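Local structure of putative cell adhesion protein (Bacteroides fragilis, 4H40) at residues B[37-40]-B[41-44]; B[93-96]-B[97-101]. The protein probably serves as a fimbrillin-like building block of surface pili, with a likely part in cell adhesion. All coordinates share one frame; numbering follows the deposited sequence.

Interaction 1 (B[37-40]-B[41-44]); sequences TPDG and ETLK
Asp39 reaches forward along the chain to Glu41 and Thr42, and its carboxylate shows how one acidic side chain can organise the residues just after it. CG stands opposite the backbone N (chi1 -166°), which carries the two oxygens round to the following amides. OD1 takes two N-H groups: Glu41 N, 3.1 Å from Asp39 OD1, comes in nearly in line with the C-O bond, whereas Thr42 N, 3.0 Å from the same OD1, approaches 40° above the carboxylate plane. The second oxygen has its own donor, the hydroxyl of Thr42, with OG1 2.6 Å from Asp39 OD2 and again raised out of the plane. The side chains of Asp39 and Thr42 cross at about a right angle. With three bonds shared between both oxygens, the carboxylate has little freedom to rotate, and the two amide donors would be expected to favour its charged form. Backbone bonds from Asp39 to Arg146 and Thr148 tie this point to a loop about a hundred residues further along the chain.

Gly40 continues the turn, and its carbonyl oxygen accepts a hydrogen bond from Gln149 of that same loop while lying 3.9 Å from Lys44 CB. Farther out, Glu41 bends at chi2 (-65°) and meets extended Lys44 in a weak salt bridge, Lys44 NZ to Glu41 OE1 3.4 Å. The bond from Asp39 OD1 to the amide two residues on defines an Asx turn, here extended by the amide and hydroxyl of Thr42, three residues after Asp39, in the long irregular loop that leads to strand 56-62 of this fimbrillin-like protein.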
ATOM      1  N   THR B  37     -14.414  18.027  22.073  1.00110.37           N
ATOM      2  CA  THR B  37     -13.470  17.458  23.015  1.00107.32           C
ATOM      3  C   THR B  37     -14.144  17.589  24.387  1.00108.64           C
ATOM      4  O   THR B  37     -14.430  18.729  24.769  1.00110.33           O
ATOM      5  CB  THR B  37     -12.119  18.172  22.897  1.00117.48           C
ATOM      6  N   PRO B  38     -14.513  16.504  25.128  1.00101.13           N
ATOM      7  CA  PRO B  38     -14.330  15.062  24.868  1.00 97.05           C
ATOM      8  C   PRO B  38     -15.410  14.479  23.938  1.00 97.17           C
ATOM      9  O   PRO B  38     -16.567  14.914  23.908  1.00 98.93           O
ATOM     10  CB  PRO B  38     -14.381  14.458  26.275  1.00 98.42           C
ATOM     11  CG  PRO B  38     -15.283  15.369  27.054  1.00106.01           C
ATOM     12  CD  PRO B  38     -15.198  16.733  26.418  1.00103.88           C
ATOM     13  N   ASP B  39     -14.980  13.486  23.159  1.00 88.17           N
ATOM     14  CA  ASP B  39     -15.701  12.730  22.140  1.00 85.50           C
ATOM     15  C   ASP B  39     -16.535  11.611  22.793  1.00 85.02           C
ATOM     16  O   ASP B  39     -15.987  10.739  23.471  1.00 83.47           O
ATOM     17  CB  ASP B  39     -14.632  12.151  21.185  1.00 84.94           C
ATOM     18  CG  ASP B  39     -15.060  11.582  19.852  1.00 96.33           C
ATOM     19  OD1 ASP B  39     -16.201  11.087  19.754  1.00 98.79           O
ATOM     20  OD2 ASP B  39     -14.205  11.510  18.941  1.00101.74           O
ATOM     21  N   GLY B  40     -17.847  11.651  22.593  1.00 79.38           N
ATOM     22  CA  GLY B  40     -18.744  10.629  23.125  1.00 77.89           C
ATOM     23  C   GLY B  40     -19.266   9.675  22.069  1.00 78.33           C
ATOM     24  O   GLY B  40     -19.983   8.720  22.378  1.00 76.87           O
ATOM     25  N   GLU B  41     -18.888   9.921  20.814  1.00 74.65           N
ATOM     26  CA  GLU B  41     -19.376   9.169  19.660  1.00 74.55           C
ATOM     27  C   GLU B  41     -18.417   8.102  19.108  1.00 73.16           C
ATOM     28  O   GLU B  41     -18.892   7.157  18.483  1.00 73.22           O
ATOM     29  CB  GLU B  41     -19.734  10.147  18.528  1.00 78.00           C
ATOM     30  CG  GLU B  41     -20.974  10.981  18.808  1.00 92.90           C
ATOM     31  CD  GLU B  41     -22.280  10.213  18.904  1.00118.64           C
ATOM     32  OE1 GLU B  41     -22.673   9.570  17.903  1.00106.31           O
ATOM     33  OE2 GLU B  41     -22.914  10.266  19.984  1.00118.66           O
ATOM     34  N   THR B  42     -17.098   8.264  19.277  1.00 65.34           N
ATOM     35  CA  THR B  42     -16.105   7.343  18.729  1.00 62.03           C
ATOM     36  C   THR B  42     -16.253   5.923  19.309  1.00 63.81           C
ATOM     37  O   THR B  42     -16.176   4.942  18.554  1.00 62.66           O
ATOM     38  CB  THR B  42     -14.707   7.929  18.956  1.00 69.91           C
ATOM     39  OG1 THR B  42     -14.537   9.032  18.067  1.00 76.04           O
ATOM     40  CG2 THR B  42     -13.585   6.928  18.727  1.00 61.50           C
ATOM     41  N   LEU B  43     -16.502   5.821  20.624  1.00 59.66           N
ATOM     42  CA  LEU B  43     -16.571   4.541  21.320  1.00 58.25           C
ATOM     43  C   LEU B  43     -17.984   4.049  21.620  1.00 65.67           C
ATOM     44  O   LEU B  43     -18.119   2.977  22.223  1.00 64.44           O
ATOM     45  CB  LEU B  43     -15.797   4.641  22.651  1.00 56.67           C
ATOM     46  CG  LEU B  43     -14.360   5.122  22.620  1.00 58.23           C
ATOM     47  CD1 LEU B  43     -13.788   5.114  24.000  1.00 57.04           C
ATOM     48  CD2 LEU B  43     -13.517   4.302  21.665  1.00 58.47           C
ATOM     49  N   LYS B  44     -19.031   4.798  21.225  1.00 67.08           N
ATOM     50  CA  LYS B  44     -20.412   4.418  21.557  1.00 70.14           C
ATOM     51  C   LYS B  44     -20.737   2.958  21.156  1.00 74.66           C
ATOM     52  O   LYS B  44     -21.207   2.211  22.021  1.00 75.07           O
ATOM     53  CB  LYS B  44     -21.487   5.418  21.037  1.00 75.05           C
ATOM     54  CG  LYS B  44     -21.566   5.648  19.532  1.00 90.87           C
ATOM     55  CD  LYS B  44     -22.879   6.333  19.142  1.00100.22           C
ATOM     56  CE  LYS B  44     -23.158   6.257  17.659  1.00100.29           C
ATOM     57  NZ  LYS B  44     -24.508   6.788  17.329  1.00110.10           N
TER

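Interaction 2 (B[93-96]-B[97-101]); sequences EVDD and NGAVI
Glu93 and Ile101 begin the backbone bonding that zips this hairpin: Ile101 N donates to Glu93 O over 2.9 Å. Nearer the bend, Asp95 N is bonded to Ala99 O at 3.0 Å, and Gly98 N returns to Asp95 O. Between the Glu93-Ile101 and Asp95-Ala99 bonds, Val94 and Val100 form a non-hydrogen-bonded antiparallel pair whose side chains diverge, and the CA-H groups of both valines supply weaker contacts to the carbonyl oxygens of Ala99 and Glu93 respectively.

Asp95 through Gly98 make a type I beta turn, and because the backbone of Asp95 bonds both Gly98 and Ala99, the whole is the classic type I turn with a G1 beta bulge, a standard way to close a beta hairpin. Gly98 adopts the left-handed backbone angles (phi 87°) that the bulge position requires and that favour glycine.

Side-chain to backbone bonding centres on Asp95. Its carboxylate is folded back over the turn (chi1 66°), and OD1 accepts Ala99 N at 2.8 Å, the donor standing 43° above the carboxylate plane; a weaker bond from Asn97 N, at 3.0 Å, makes an Asx turn of the same oxygen. OD1 therefore joins two amides of the bend from one face of it.

Val94 CG1 lies 4.1 Å from Val100 CG1, and their side chains also rest on strands 56-62 and 74-79. Beyond them Ile101 lays CD1 against the backbone of Val94, while its other branch, CG2, makes an aliphatic contact 3.9 Å from Asp95 CB.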
ATOM      1  N   GLU B  93       2.127  -6.166  44.746  1.00 91.37           N
ATOM      2  CA  GLU B  93       3.330  -5.338  44.755  1.00 91.88           C
ATOM      3  C   GLU B  93       4.027  -5.553  43.429  1.00 93.14           C
ATOM      4  O   GLU B  93       4.156  -6.699  42.982  1.00 92.18           O
ATOM      5  CB  GLU B  93       4.233  -5.666  45.949  1.00 97.22           C
ATOM      6  CG  GLU B  93       3.666  -5.213  47.289  1.00110.99           C
ATOM      7  CD  GLU B  93       3.431  -3.723  47.473  1.00128.37           C
ATOM      8  OE1 GLU B  93       4.238  -2.909  46.968  1.00117.79           O
ATOM      9  OE2 GLU B  93       2.442  -3.372  48.154  1.00123.18           O
ATOM     10  N   VAL B  94       4.393  -4.455  42.752  1.00 87.58           N
ATOM     11  CA  VAL B  94       5.004  -4.558  41.427  1.00 84.25           C
ATOM     12  C   VAL B  94       6.343  -3.826  41.348  1.00 89.14           C
ATOM     13  O   VAL B  94       6.668  -3.000  42.216  1.00 89.97           O
ATOM     14  CB  VAL B  94       4.054  -4.069  40.296  1.00 83.37           C
ATOM     15  CG1 VAL B  94       2.861  -5.008  40.116  1.00 81.62           C
ATOM     16  CG2 VAL B  94       3.604  -2.622  40.510  1.00 82.93           C
ATOM     17  N   ASP B  95       7.104  -4.136  40.277  1.00 84.80           N
ATOM     18  CA  ASP B  95       8.347  -3.458  39.937  1.00 86.42           C
ATOM     19  C   ASP B  95       7.973  -2.182  39.142  1.00 90.03           C
ATOM     20  O   ASP B  95       6.785  -1.954  38.875  1.00 87.93           O
ATOM     21  CB  ASP B  95       9.307  -4.402  39.158  1.00 88.39           C
ATOM     22  CG  ASP B  95       8.894  -4.868  37.756  1.00 98.88           C
ATOM     23  OD1 ASP B  95       7.846  -4.405  37.252  1.00 95.68           O
ATOM     24  OD2 ASP B  95       9.633  -5.686  37.158  1.00107.85           O
ATOM     25  N   ASP B  96       8.959  -1.372  38.730  1.00 87.74           N
ATOM     26  CA  ASP B  96       8.679  -0.135  37.994  1.00 85.28           C
ATOM     27  C   ASP B  96       8.043  -0.395  36.608  1.00 83.60           C
ATOM     28  O   ASP B  96       7.412   0.505  36.056  1.00 80.58           O
ATOM     29  CB  ASP B  96       9.946   0.738  37.877  1.00 89.08           C
ATOM     30  CG  ASP B  96      10.364   1.439  39.167  1.00105.91           C
ATOM     31  OD1 ASP B  96       9.665   1.262  40.207  1.00107.14           O
ATOM     32  OD2 ASP B  96      11.366   2.193  39.135  1.00115.50           O
ATOM     33  N   ASN B  97       8.133  -1.632  36.093  1.00 78.78           N
ATOM     34  CA  ASN B  97       7.560  -2.002  34.801  1.00 74.41           C
ATOM     35  C   ASN B  97       6.158  -2.606  34.930  1.00 75.99           C
ATOM     36  O   ASN B  97       5.544  -2.928  33.916  1.00 74.11           O
ATOM     37  CB  ASN B  97       8.499  -2.961  34.072  1.00 73.24           C
ATOM     38  CG  ASN B  97       9.776  -2.293  33.619  1.00 91.69           C
ATOM     39  OD1 ASN B  97      10.880  -2.690  34.013  1.00 82.57           O
ATOM     40  ND2 ASN B  97       9.660  -1.223  32.825  1.00 82.87           N
ATOM     41  N   GLY B  98       5.668  -2.743  36.158  1.00 73.47           N
ATOM     42  CA  GLY B  98       4.345  -3.280  36.448  1.00 72.26           C
ATOM     43  C   GLY B  98       4.227  -4.784  36.591  1.00 75.69           C
ATOM     44  O   GLY B  98       3.113  -5.306  36.631  1.00 73.18           O
ATOM     45  N   ALA B  99       5.354  -5.500  36.666  1.00 75.09           N
ATOM     46  CA  ALA B  99       5.346  -6.957  36.852  1.00 76.14           C
ATOM     47  C   ALA B  99       5.244  -7.284  38.345  1.00 84.43           C
ATOM     48  O   ALA B  99       5.908  -6.602  39.140  1.00 86.73           O
ATOM     49  CB  ALA B  99       6.608  -7.560  36.265  1.00 77.17           C
ATOM     50  N   VAL B 100       4.436  -8.309  38.746  1.00 80.93           N
ATOM     51  CA  VAL B 100       4.318  -8.633  40.184  1.00 84.00           C
ATOM     52  C   VAL B 100       5.660  -9.168  40.718  1.00 90.13           C
ATOM     53  O   VAL B 100       6.327  -9.976  40.058  1.00 87.84           O
ATOM     54  CB  VAL B 100       3.121  -9.543  40.602  1.00 88.57           C
ATOM     55  CG1 VAL B 100       1.788  -8.975  40.105  1.00 86.52           C
ATOM     56  CG2 VAL B 100       3.292 -10.988  40.146  1.00 88.33           C
ATOM     57  N   ILE B 101       6.071  -8.645  41.889  1.00 90.42           N
ATOM     58  CA  ILE B 101       7.324  -9.011  42.561  1.00 93.15           C
ATOM     59  C   ILE B 101       7.048  -9.776  43.866  1.00101.59           C
ATOM     60  O   ILE B 101       7.910 -10.554  44.285  1.00103.67           O
ATOM     61  CB  ILE B 101       8.293  -7.811  42.788  1.00 96.86           C
ATOM     62  CG1 ILE B 101       7.571  -6.585  43.412  1.00 97.21           C
ATOM     63  CG2 ILE B 101       9.026  -7.462  41.478  1.00 95.42           C
ATOM     64  CD1 ILE B 101       8.466  -5.424  43.887  1.00107.16           C
TER

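How the interactions relate
Interaction 1 and interaction 2 follow in series along the chain, on opposite sides of its centre; their own centres are 33 Å apart and their nearest atoms about 23 Å, so they do not touch. Residues 37-44 belong to the loop that runs into strand 56-62, and that strand, paired with 74-79, leads by way of 88-94 to the hairpin of residues 93-101. Thr56, at the start of strand 56-62, bonds to the hairpin's turn. In interaction 1 the bend belongs to an irregular loop; in interaction 2 it joins two paired strands: two separate surface turns in the same fimbrillin-like chain.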